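Local coordinates for glycogen accumulation regulator GarA (Mycobacterium tuberculosis, PDB 6I2P), which probably regulates central carbon and glycogen metabolism in mycobacteria, using a forkhead-associated domain that recognises phosphothreonine on partner proteins, at residues 90-95 / 141-146; 109-114 / 128-133; 118-123 / 136-141. All blocks are in the same frame, centred on the assembly; numbering follows the deposited sequence.

Interaction 1 of 3, residues 90-95 / 141-146; sequences LDDVTV and GKFRLV. With SO4 (sulfate ion), chain L.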
ATOM      1  N   LEU C  90      -6.487  11.412  14.604  1.00 51.06           N
ATOM      2  CA  LEU C  90      -5.844  11.356  13.296  1.00 50.08           C
ATOM      3  C   LEU C  90      -6.413  10.197  12.485  1.00 56.43           C
ATOM      4  O   LEU C  90      -6.001   9.045  12.642  1.00 55.30           O
ATOM      5  CB  LEU C  90      -4.308  11.301  13.423  1.00 48.30           C
ATOM      6  CG  LEU C  90      -3.636  12.457  14.189  1.00 52.41           C
ATOM      7  CD1 LEU C  90      -2.259  12.047  14.699  1.00 51.30           C
ATOM      8  CD2 LEU C  90      -3.565  13.745  13.348  1.00 53.34           C
ATOM      9  N   ASP C  91      -7.427  10.509  11.669  1.00 56.43           N
ATOM     10  CA  ASP C  91      -8.124   9.541  10.835  1.00 59.02           C
ATOM     11  C   ASP C  91      -7.370   9.272   9.544  1.00 63.15           C
ATOM     12  O   ASP C  91      -7.446  10.047   8.588  1.00 63.90           O
ATOM     13  CB  ASP C  91      -9.573   9.984  10.570  1.00 64.13           C
ATOM     14  CG  ASP C  91     -10.486   8.898  10.029  1.00 80.53           C
ATOM     15  OD1 ASP C  91     -10.148   7.696  10.186  1.00 81.83           O
ATOM     16  OD2 ASP C  91     -11.543   9.245   9.458  1.00 90.48           O
ATOM     17  N   ASP C  92      -6.638   8.157   9.529  1.00 59.24           N
ATOM     18  CA  ASP C  92      -5.817   7.667   8.425  1.00 58.31           C
ATOM     19  C   ASP C  92      -5.593   6.172   8.682  1.00 60.26           C
ATOM     20  O   ASP C  92      -5.252   5.812   9.806  1.00 58.04           O
ATOM     21  CB  ASP C  92      -4.500   8.467   8.417  1.00 58.22           C
ATOM     22  CG  ASP C  92      -3.292   7.953   7.657  1.00 67.09           C
ATOM     23  OD1 ASP C  92      -3.325   6.794   7.178  1.00 68.62           O
ATOM     24  OD2 ASP C  92      -2.307   8.694   7.567  1.00 68.63           O
ATOM     25  N   VAL C  93      -5.772   5.318   7.639  1.00 58.14           N
ATOM     26  CA  VAL C  93      -5.648   3.842   7.681  1.00 59.10           C
ATOM     27  C   VAL C  93      -4.310   3.345   8.275  1.00 60.47           C
ATOM     28  O   VAL C  93      -4.284   2.275   8.888  1.00 61.52           O
ATOM     29  CB  VAL C  93      -5.944   3.132   6.322  1.00 65.28           C
ATOM     30  CG1 VAL C  93      -7.403   3.292   5.918  1.00 67.66           C
ATOM     31  CG2 VAL C  93      -5.010   3.594   5.198  1.00 64.52           C
ATOM     32  N   THR C  94      -3.225   4.115   8.094  1.00 53.50           N
ATOM     33  CA  THR C  94      -1.883   3.776   8.570  1.00 51.33           C
ATOM     34  C   THR C  94      -1.631   4.220  10.032  1.00 52.57           C
ATOM     35  O   THR C  94      -0.645   3.790  10.626  1.00 52.65           O
ATOM     36  CB  THR C  94      -0.814   4.304   7.592  1.00 57.85           C
ATOM     37  OG1 THR C  94      -0.872   5.728   7.539  1.00 54.56           O
ATOM     38  CG2 THR C  94      -0.959   3.717   6.183  1.00 56.38           C
ATOM     39  N   VAL C  95      -2.516   5.050  10.614  1.00 47.47           N
ATOM     40  CA  VAL C  95      -2.399   5.503  12.005  1.00 45.78           C
ATOM     41  C   VAL C  95      -3.064   4.447  12.898  1.00 50.77           C
ATOM     42  O   VAL C  95      -4.187   4.025  12.621  1.00 52.06           O
ATOM     43  CB  VAL C  95      -3.002   6.936  12.252  1.00 48.49           C
ATOM     44  CG1 VAL C  95      -2.927   7.335  13.728  1.00 47.11           C
ATOM     45  CG2 VAL C  95      -2.325   7.996  11.385  1.00 47.08           C
ATOM     46  N   GLY C 141       1.576   8.148  10.790  1.00 44.95           N
ATOM     47  CA  GLY C 141       0.905   7.620   9.610  1.00 45.29           C
ATOM     48  C   GLY C 141       1.361   8.376   8.382  1.00 49.77           C
ATOM     49  O   GLY C 141       2.561   8.445   8.101  1.00 47.93           O
ATOM     50  N   LYS C 142       0.408   8.996   7.684  1.00 49.25           N
ATOM     51  CA  LYS C 142       0.662   9.839   6.519  1.00 50.74           C
ATOM     52  C   LYS C 142       0.580  11.319   6.935  1.00 54.77           C
ATOM     53  O   LYS C 142       0.667  12.195   6.076  1.00 56.36           O
ATOM     54  CB  LYS C 142      -0.328   9.532   5.374  1.00 55.52           C
ATOM     55  CG  LYS C 142      -0.149   8.174   4.711  1.00 65.92           C
ATOM     56  CD  LYS C 142      -1.137   8.014   3.562  1.00 81.94           C
ATOM     57  CE  LYS C 142      -2.129   6.895   3.782  1.00 96.84           C
ATOM     58  NZ  LYS C 142      -3.184   6.885   2.740  1.00111.34           N
ATOM     59  N   PHE C 143       0.398  11.598   8.244  1.00 49.78           N
ATOM     60  CA  PHE C 143       0.331  12.967   8.761  1.00 48.75           C
ATOM     61  C   PHE C 143       1.724  13.523   9.004  1.00 52.76           C
ATOM     62  O   PHE C 143       2.548  12.876   9.644  1.00 51.40           O
ATOM     63  CB  PHE C 143      -0.484  13.052  10.063  1.00 49.97           C
ATOM     64  CG  PHE C 143      -1.978  12.941   9.896  1.00 52.17           C
ATOM     65  CD1 PHE C 143      -2.611  11.705   9.975  1.00 55.33           C
ATOM     66  CD2 PHE C 143      -2.761  14.075   9.692  1.00 54.40           C
ATOM     67  CE1 PHE C 143      -3.999  11.603   9.842  1.00 57.35           C
ATOM     68  CE2 PHE C 143      -4.151  13.971   9.545  1.00 58.53           C
ATOM     69  CZ  PHE C 143      -4.760  12.734   9.629  1.00 57.20           C
ATOM     70  N   ARG C 144       1.980  14.722   8.489  1.00 51.60           N
ATOM     71  CA  ARG C 144       3.234  15.445   8.663  1.00 51.64           C
ATOM     72  C   ARG C 144       2.892  16.674   9.485  1.00 53.85           C
ATOM     73  O   ARG C 144       2.335  17.650   8.978  1.00 54.17           O
ATOM     74  CB  ARG C 144       3.876  15.785   7.308  1.00 54.50           C
ATOM     75  CG  ARG C 144       4.568  14.579   6.656  1.00 67.06           C
ATOM     76  CD  ARG C 144       5.002  14.854   5.228  1.00 78.40           C
ATOM     77  NE  ARG C 144       5.950  15.969   5.143  1.00 87.13           N
ATOM     78  CZ  ARG C 144       7.070  15.954   4.427  1.00103.62           C
ATOM     79  NH1 ARG C 144       7.404  14.880   3.725  1.00 89.37           N
ATOM     80  NH2 ARG C 144       7.862  17.017   4.405  1.00 94.80           N
ATOM     81  N   LEU C 145       3.108  16.556  10.788  1.00 49.09           N
ATOM     82  CA  LEU C 145       2.797  17.598  11.757  1.00 48.69           C
ATOM     83  C   LEU C 145       4.031  18.414  12.060  1.00 52.81           C
ATOM     84  O   LEU C 145       5.121  17.856  12.154  1.00 53.77           O
ATOM     85  CB  LEU C 145       2.255  16.991  13.070  1.00 48.31           C
ATOM     86  CG  LEU C 145       1.118  15.948  12.959  1.00 52.77           C
ATOM     87  CD1 LEU C 145       1.183  14.950  14.100  1.00 52.81           C
ATOM     88  CD2 LEU C 145      -0.256  16.612  12.906  1.00 53.59           C
ATOM     89  N   VAL C 146       3.868  19.732  12.205  1.00 47.83           N
ATOM     90  CA  VAL C 146       4.956  20.607  12.616  1.00 47.86           C
ATOM     91  C   VAL C 146       4.660  21.018  14.057  1.00 50.40           C
ATOM     92  O   VAL C 146       3.537  21.431  14.372  1.00 49.62           O
ATOM     93  CB  VAL C 146       5.185  21.814  11.669  1.00 52.54           C
ATOM     94  CG1 VAL C 146       6.258  22.766  12.209  1.00 53.22           C
ATOM     95  CG2 VAL C 146       5.564  21.330  10.281  1.00 52.83           C
TER
HETATM   96  S   SO4 L 202      -6.662   7.404   3.976  1.00 89.22           S
HETATM   97  O1  SO4 L 202      -5.890   7.646   2.753  1.00 88.30           O
HETATM   98  O2  SO4 L 202      -7.734   6.448   3.693  1.00 89.03           O
HETATM   99  O3  SO4 L 202      -5.784   6.866   5.016  1.00 90.20           O
HETATM  100  O4  SO4 L 202      -7.242   8.662   4.460  1.00 89.45           O
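The F143 ring takes L90 CD2 squarely over one face, 3.7 Å from the ring centroid and 8° off its normal, a CH-pi contact. V95 CG2 and the carbonyl O of D91 lie at the ring's edge, while D92 CB reaches F143 CE1 at 3.5 Å. Beside this apolar patch, D92 uses both carboxylate oxygens. D92 OD2 accepts the backbone N-H of K142 at 2.7 Å, on its syn side; D92 OD1 takes T94 N, closing an Asx turn, and T94 OG1 at 2.7 Å, both from the same face of the carboxylate. These three bonds fix the rotation of the carboxylate; the type I turn from D92 to V95 is closed by V95 N to D92 O. T94 OG1 also sits 3.3 Å from G141 CA, a close fit against a residue with no side chain. The K142 chain, bent at chi3 (-116°), carries NZ to sulfate O1 at 2.8 Å, and V93 N donates to O3 of the same ion. Another protein's chain also binds this sulfate and packs on V93 and T94. Farther out, N118 holds T94 O and R82 holds V95 O. A loop meeting the turn into strand 143-149, at one end of a beta-sandwich, is characteristic of the FHA binding surface.

Interaction 2 of 3, residues 109-114 / 128-133; sequences FNVVDV and DSAVLA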
ATOM      1  N   PHE C 109       8.245  19.650  25.898  1.00 66.31           N
ATOM      2  CA  PHE C 109       7.409  18.637  25.276  1.00 62.21           C
ATOM      3  C   PHE C 109       8.225  17.524  24.634  1.00 62.40           C
ATOM      4  O   PHE C 109       9.346  17.744  24.174  1.00 62.27           O
ATOM      5  CB  PHE C 109       6.461  19.269  24.245  1.00 61.85           C
ATOM      6  CG  PHE C 109       5.399  20.163  24.839  1.00 64.07           C
ATOM      7  CD1 PHE C 109       4.169  19.644  25.233  1.00 66.66           C
ATOM      8  CD2 PHE C 109       5.629  21.526  25.010  1.00 66.96           C
ATOM      9  CE1 PHE C 109       3.193  20.472  25.799  1.00 68.70           C
ATOM     10  CE2 PHE C 109       4.654  22.351  25.574  1.00 70.62           C
ATOM     11  CZ  PHE C 109       3.438  21.822  25.954  1.00 68.67           C
ATOM     12  N   ASN C 110       7.641  16.324  24.598  1.00 55.79           N
ATOM     13  CA  ASN C 110       8.232  15.162  23.958  1.00 54.35           C
ATOM     14  C   ASN C 110       7.160  14.270  23.344  1.00 54.64           C
ATOM     15  O   ASN C 110       6.019  14.272  23.804  1.00 53.88           O
ATOM     16  CB  ASN C 110       9.148  14.376  24.913  1.00 59.23           C
ATOM     17  CG  ASN C 110       8.530  13.996  26.233  1.00 82.61           C
ATOM     18  OD1 ASN C 110       7.796  13.008  26.337  1.00 72.27           O
ATOM     19  ND2 ASN C 110       8.840  14.767  27.274  1.00 77.05           N
ATOM     20  N   VAL C 111       7.510  13.554  22.270  1.00 49.17           N
ATOM     21  CA  VAL C 111       6.604  12.597  21.634  1.00 46.84           C
ATOM     22  C   VAL C 111       7.056  11.188  22.027  1.00 50.51           C
ATOM     23  O   VAL C 111       8.256  10.925  22.129  1.00 49.96           O
ATOM     24  CB  VAL C 111       6.412  12.786  20.093  1.00 48.38           C
ATOM     25  CG1 VAL C 111       7.713  12.580  19.325  1.00 48.24           C
ATOM     26  CG2 VAL C 111       5.309  11.875  19.544  1.00 46.49           C
ATOM     27  N   VAL C 112       6.094  10.302  22.277  1.00 47.49           N
ATOM     28  CA  VAL C 112       6.374   8.921  22.626  1.00 48.14           C
ATOM     29  C   VAL C 112       5.433   7.987  21.856  1.00 50.51           C
ATOM     30  O   VAL C 112       4.224   8.218  21.821  1.00 48.29           O
ATOM     31  CB  VAL C 112       6.378   8.695  24.166  1.00 54.43           C
ATOM     32  CG1 VAL C 112       4.984   8.838  24.775  1.00 54.84           C
ATOM     33  CG2 VAL C 112       7.007   7.360  24.532  1.00 55.57           C
ATOM     34  N   ASP C 113       5.999   6.938  21.233  1.00 48.02           N
ATOM     35  CA  ASP C 113       5.219   5.939  20.511  1.00 46.85           C
ATOM     36  C   ASP C 113       4.767   4.932  21.545  1.00 52.49           C
ATOM     37  O   ASP C 113       5.592   4.389  22.283  1.00 54.07           O
ATOM     38  CB  ASP C 113       6.046   5.274  19.406  1.00 47.97           C
ATOM     39  CG  ASP C 113       5.226   4.332  18.548  1.00 51.32           C
ATOM     40  OD1 ASP C 113       5.013   3.175  18.974  1.00 51.86           O
ATOM     41  OD2 ASP C 113       4.809   4.747  17.447  1.00 51.15           O
ATOM     42  N   VAL C 114       3.452   4.712  21.629  1.00 49.05           N
ATOM     43  CA  VAL C 114       2.864   3.815  22.624  1.00 50.28           C
ATOM     44  C   VAL C 114       2.671   2.370  22.091  1.00 54.53           C
ATOM     45  O   VAL C 114       2.077   1.543  22.779  1.00 55.64           O
ATOM     46  CB  VAL C 114       1.571   4.403  23.263  1.00 54.49           C
ATOM     47  CG1 VAL C 114       1.876   5.692  24.031  1.00 54.13           C
ATOM     48  CG2 VAL C 114       0.460   4.622  22.227  1.00 53.23           C
ATOM     49  N   ASP C 128      11.308   5.987  19.358  1.00 53.99           N
ATOM     50  CA  ASP C 128      10.466   5.406  20.394  1.00 53.61           C
ATOM     51  C   ASP C 128       9.988   6.613  21.220  1.00 55.06           C
ATOM     52  O   ASP C 128       8.791   6.768  21.459  1.00 53.28           O
ATOM     53  CB  ASP C 128      11.268   4.425  21.264  1.00 57.86           C
ATOM     54  CG  ASP C 128      11.733   3.166  20.559  1.00 69.52           C
ATOM     55  OD1 ASP C 128      10.903   2.525  19.877  1.00 70.38           O
ATOM     56  OD2 ASP C 128      12.917   2.804  20.712  1.00 76.62           O
ATOM     57  N   SER C 129      10.936   7.497  21.587  1.00 52.26           N
ATOM     58  CA  SER C 129      10.694   8.734  22.331  1.00 52.58           C
ATOM     59  C   SER C 129      11.688   9.813  21.900  1.00 58.08           C
ATOM     60  O   SER C 129      12.874   9.526  21.715  1.00 60.44           O
ATOM     61  CB  SER C 129      10.794   8.495  23.834  1.00 56.89           C
ATOM     62  OG  SER C 129      12.118   8.177  24.222  1.00 69.68           O
ATOM     63  N   ALA C 130      11.211  11.050  21.758  1.00 53.60           N
ATOM     64  CA  ALA C 130      12.049  12.190  21.368  1.00 53.90           C
ATOM     65  C   ALA C 130      11.546  13.482  21.964  1.00 56.46           C
ATOM     66  O   ALA C 130      10.340  13.710  22.000  1.00 53.40           O
ATOM     67  CB  ALA C 130      12.105  12.312  19.850  1.00 53.39           C
ATOM     68  N   VAL C 131      12.478  14.336  22.417  1.00 56.05           N
ATOM     69  CA  VAL C 131      12.207  15.668  22.966  1.00 56.61           C
ATOM     70  C   VAL C 131      11.939  16.576  21.757  1.00 60.38           C
ATOM     71  O   VAL C 131      12.660  16.500  20.758  1.00 60.57           O
ATOM     72  CB  VAL C 131      13.394  16.179  23.834  1.00 63.86           C
ATOM     73  CG1 VAL C 131      13.193  17.630  24.284  1.00 64.52           C
ATOM     74  CG2 VAL C 131      13.630  15.270  25.038  1.00 65.35           C
ATOM     75  N   LEU C 132      10.895  17.417  21.840  1.00 56.04           N
ATOM     76  CA  LEU C 132      10.524  18.311  20.751  1.00 53.94           C
ATOM     77  C   LEU C 132      10.967  19.756  20.958  1.00 58.90           C
ATOM     78  O   LEU C 132      10.759  20.341  22.021  1.00 59.90           O
ATOM     79  CB  LEU C 132       9.015  18.234  20.460  1.00 51.54           C
ATOM     80  CG  LEU C 132       8.452  16.844  20.102  1.00 54.42           C
ATOM     81  CD1 LEU C 132       6.941  16.818  20.207  1.00 52.73           C
ATOM     82  CD2 LEU C 132       8.913  16.380  18.723  1.00 55.62           C
ATOM     83  N   ALA C 133      11.574  20.317  19.914  1.00 55.10           N
ATOM     84  CA  ALA C 133      12.019  21.705  19.813  1.00 56.77           C
ATOM     85  C   ALA C 133      11.154  22.384  18.745  1.00 59.78           C
ATOM     86  O   ALA C 133      10.597  21.690  17.891  1.00 58.22           O
ATOM     87  CB  ALA C 133      13.482  21.754  19.403  1.00 59.70           C
TER
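Strands 109-113 and 129-132 run antiparallel, their axes 4.4 Å apart at closest approach and their directions 157° apart. V111 and A130 form a hydrogen-bonded pair: V111 N donates to A130 O at 2.8 Å, and A130 N returns a bond to V111 O at 3.0 Å. Beyond it, D113 N bonds to D128 O (2.8 Å) on one side and L132 N to F109 O on the other. The non-hydrogen-bonded pairs N110-V131 and V112-S129 bring their CA atoms much closer, 4.1 Å in the first. V111, A130 and L132 share one face. There L132 reaches back along the strand: its CD2 lies 4.0 Å from V111 CG1, and its CD1 lies over the backbone between N110 and V111. Strand 120-122 of the facing sheet closes over this patch, T120 and V122 meeting V111. On the other face V112 CG2 rests 4.0 Å from S129 CB. D113 turns its carboxylate out of the ladder to T120 OG1, S116 OG and G115 N. The pair is the edge of a mixed five-stranded sheet, one of the two layers of the FHA beta-sandwich, with 129-132 outermost.

Interaction 3 of 3, residues 118-123 / 136-141; sequences NGTYVN and DEVQIG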
ATOM      1  N   ASN C 118       3.136   1.255  12.259  1.00 48.02           N
ATOM      2  CA  ASN C 118       4.046   1.906  11.313  1.00 47.95           C
ATOM      3  C   ASN C 118       5.067   2.877  11.952  1.00 50.49           C
ATOM      4  O   ASN C 118       5.928   3.410  11.241  1.00 49.69           O
ATOM      5  CB  ASN C 118       3.240   2.577  10.203  1.00 48.35           C
ATOM      6  CG  ASN C 118       2.332   1.610   9.456  1.00 64.07           C
ATOM      7  OD1 ASN C 118       2.763   0.583   8.912  1.00 56.39           O
ATOM      8  ND2 ASN C 118       1.045   1.911   9.423  1.00 53.00           N
ATOM      9  N   GLY C 119       4.998   3.043  13.276  1.00 46.21           N
ATOM     10  CA  GLY C 119       5.923   3.872  14.042  1.00 45.54           C
ATOM     11  C   GLY C 119       5.713   5.371  13.997  1.00 48.06           C
ATOM     12  O   GLY C 119       4.836   5.881  13.298  1.00 44.97           O
ATOM     13  N   THR C 120       6.531   6.082  14.782  1.00 46.16           N
ATOM     14  CA  THR C 120       6.541   7.538  14.894  1.00 45.04           C
ATOM     15  C   THR C 120       7.914   8.046  14.447  1.00 49.66           C
ATOM     16  O   THR C 120       8.943   7.483  14.825  1.00 50.05           O
ATOM     17  CB  THR C 120       6.148   7.987  16.317  1.00 48.95           C
ATOM     18  OG1 THR C 120       4.922   7.351  16.679  1.00 48.21           O
ATOM     19  CG2 THR C 120       5.976   9.502  16.431  1.00 45.65           C
ATOM     20  N   TYR C 121       7.918   9.101  13.630  1.00 46.50           N
ATOM     21  CA  TYR C 121       9.140   9.692  13.099  1.00 47.50           C
ATOM     22  C   TYR C 121       9.257  11.149  13.508  1.00 51.25           C
ATOM     23  O   TYR C 121       8.268  11.883  13.493  1.00 50.25           O
ATOM     24  CB  TYR C 121       9.191   9.570  11.562  1.00 49.13           C
ATOM     25  CG  TYR C 121       9.018   8.158  11.040  1.00 51.58           C
ATOM     26  CD1 TYR C 121       7.751   7.615  10.843  1.00 52.80           C
ATOM     27  CD2 TYR C 121      10.119   7.387  10.685  1.00 53.78           C
ATOM     28  CE1 TYR C 121       7.585   6.317  10.363  1.00 54.01           C
ATOM     29  CE2 TYR C 121       9.966   6.095  10.179  1.00 55.21           C
ATOM     30  CZ  TYR C 121       8.695   5.562  10.027  1.00 61.88           C
ATOM     31  OH  TYR C 121       8.527   4.292   9.534  1.00 64.33           O
ATOM     32  N   VAL C 122      10.465  11.558  13.897  1.00 48.94           N
ATOM     33  CA  VAL C 122      10.786  12.941  14.244  1.00 49.05           C
ATOM     34  C   VAL C 122      11.907  13.337  13.308  1.00 53.73           C
ATOM     35  O   VAL C 122      12.964  12.701  13.319  1.00 54.99           O
ATOM     36  CB  VAL C 122      11.128  13.158  15.744  1.00 53.68           C
ATOM     37  CG1 VAL C 122      11.670  14.569  15.992  1.00 54.56           C
ATOM     38  CG2 VAL C 122       9.903  12.900  16.611  1.00 51.88           C
ATOM     39  N   ASN C 123      11.640  14.337  12.448  1.00 49.96           N
ATOM     40  CA  ASN C 123      12.567  14.846  11.430  1.00 51.62           C
ATOM     41  C   ASN C 123      13.066  13.713  10.501  1.00 57.79           C
ATOM     42  O   ASN C 123      14.266  13.607  10.219  1.00 59.38           O
ATOM     43  CB  ASN C 123      13.709  15.670  12.066  1.00 51.50           C
ATOM     44  CG  ASN C 123      13.235  16.860  12.876  1.00 59.90           C
ATOM     45  OD1 ASN C 123      12.169  17.440  12.634  1.00 49.41           O
ATOM     46  ND2 ASN C 123      14.021  17.254  13.865  1.00 51.34           N
ATOM     47  N   ASP C 136      10.230  21.205  14.752  1.00 52.32           N
ATOM     48  CA  ASP C 136      10.354  19.760  14.539  1.00 51.11           C
ATOM     49  C   ASP C 136       9.150  19.201  13.802  1.00 53.23           C
ATOM     50  O   ASP C 136       8.023  19.647  14.028  1.00 50.52           O
ATOM     51  CB  ASP C 136      10.540  19.019  15.872  1.00 52.78           C
ATOM     52  CG  ASP C 136      11.964  18.971  16.396  1.00 60.29           C
ATOM     53  OD1 ASP C 136      12.895  19.299  15.628  1.00 61.80           O
ATOM     54  OD2 ASP C 136      12.150  18.590  17.569  1.00 65.48           O
ATOM     55  N   GLU C 137       9.400  18.229  12.911  1.00 51.28           N
ATOM     56  CA  GLU C 137       8.362  17.564  12.136  1.00 49.77           C
ATOM     57  C   GLU C 137       8.096  16.162  12.677  1.00 52.73           C
ATOM     58  O   GLU C 137       9.015  15.354  12.808  1.00 52.33           O
ATOM     59  CB  GLU C 137       8.704  17.546  10.639  1.00 52.14           C
ATOM     60  CG  GLU C 137       8.486  18.903   9.975  1.00 67.61           C
ATOM     61  CD  GLU C 137       8.331  18.912   8.467  1.00 93.32           C
ATOM     62  OE1 GLU C 137       9.082  19.661   7.803  1.00 94.69           O
ATOM     63  OE2 GLU C 137       7.448  18.192   7.947  1.00 91.11           O
ATOM     64  N   VAL C 138       6.831  15.890  13.016  1.00 49.04           N
ATOM     65  CA  VAL C 138       6.377  14.614  13.567  1.00 47.88           C
ATOM     66  C   VAL C 138       5.525  13.888  12.536  1.00 50.64           C
ATOM     67  O   VAL C 138       4.522  14.429  12.068  1.00 49.36           O
ATOM     68  CB  VAL C 138       5.634  14.773  14.927  1.00 51.14           C
ATOM     69  CG1 VAL C 138       5.364  13.409  15.569  1.00 50.91           C
ATOM     70  CG2 VAL C 138       6.410  15.667  15.889  1.00 51.61           C
ATOM     71  N   GLN C 139       5.926  12.658  12.182  1.00 47.78           N
ATOM     72  CA  GLN C 139       5.173  11.844  11.237  1.00 46.75           C
ATOM     73  C   GLN C 139       4.463  10.715  11.955  1.00 50.05           C
ATOM     74  O   GLN C 139       5.104   9.854  12.563  1.00 50.29           O
ATOM     75  CB  GLN C 139       6.041  11.329  10.075  1.00 48.82           C
ATOM     76  CG  GLN C 139       5.208  10.881   8.878  1.00 57.60           C
ATOM     77  CD  GLN C 139       5.967  10.015   7.910  1.00 68.77           C
ATOM     78  OE1 GLN C 139       6.898  10.452   7.230  1.00 62.92           O
ATOM     79  NE2 GLN C 139       5.564   8.765   7.811  1.00 61.94           N
ATOM     80  N   ILE C 140       3.125  10.761  11.916  1.00 45.97           N
ATOM     81  CA  ILE C 140       2.215   9.761  12.471  1.00 45.24           C
ATOM     82  C   ILE C 140       1.341   9.354  11.290  1.00 49.15           C
ATOM     83  O   ILE C 140       0.545  10.155  10.798  1.00 49.75           O
ATOM     84  CB  ILE C 140       1.424  10.296  13.702  1.00 47.83           C
ATOM     85  CG1 ILE C 140       2.374  10.532  14.907  1.00 47.75           C
ATOM     86  CG2 ILE C 140       0.286   9.342  14.084  1.00 48.66           C
ATOM     87  CD1 ILE C 140       1.821  11.411  16.049  1.00 52.41           C
ATOM     88  N   GLY C 141       1.576   8.148  10.790  1.00 44.95           N
ATOM     89  CA  GLY C 141       0.905   7.620   9.610  1.00 45.29           C
ATOM     90  C   GLY C 141       1.361   8.376   8.382  1.00 49.77           C
ATOM     91  O   GLY C 141       2.561   8.445   8.101  1.00 47.93           O
TER
HETATM   92  O   HOH W   1       3.202   5.943  11.207  1.00 58.06           O
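The Y121 ring and the Q139 amide lie side by side and point the same way, their planes 38° apart. The backbone carbonyl O of Q139 lies at the ring's edge, near its plane, while Q139 NE2 comes within 3.9 Å of Y121 CD1; nearer the backbone the two CB atoms touch. The Q139 chain, extended beyond CG, carries its amide to S32 and E33, which bind OE1 and NE2, and the Y121 ring packs on the same two residues. Toward the far end of the pair of strands, the side chains of N123 and D136 cross at about a right angle, their flat groups 70° apart. N123 ND2 donates in its own amide plane to D136 OD1 at 2.9 Å, yet meets that oxygen from above the carboxylate, 62° out of its plane. The backbones of Y121 and Q139 also form a hydrogen-bonded antiparallel pair, Q139 N to Y121 O measuring 2.8 Å. On the opposite face T120 CG2 meets V138 CG1 and I140 CG1, each at 4.0 Å, toward the facing sheet. A water bridges G119 O and G141 N where the strands part, and H99 also binds G119 O. N123 grips E137 twice: its side-chain OD1 accepts E137 N at 2.9 Å, while its backbone N gives a nearly straight bond to E137 O. A negative D136 would probably polarise the N123 amide and strengthen the hold on E137 N.

In the fold
Interaction 1 closes the longest loop of the three, and interactions 2 and 3 lie nested inside it, their own segments alternating along the sequence. Interactions 1 and 3 have centres about 9 Å apart, share G141 and meet in one antiparallel sheet, where strands 137-140 and 143-149 are neighbours. Interaction 2 belongs to the other sheet, its centre about 10 Å from interaction 3 and about 16 Å from interaction 1, on the opposite side of the chain's centre. V111 against V122 and D113 against T120 tie the two sheets together, and N118 bonds to T94 between 118-123 and 90-95. At one end of the sandwich, interaction 1 and N118 face another protein's chain, consistent with a partner-binding surface.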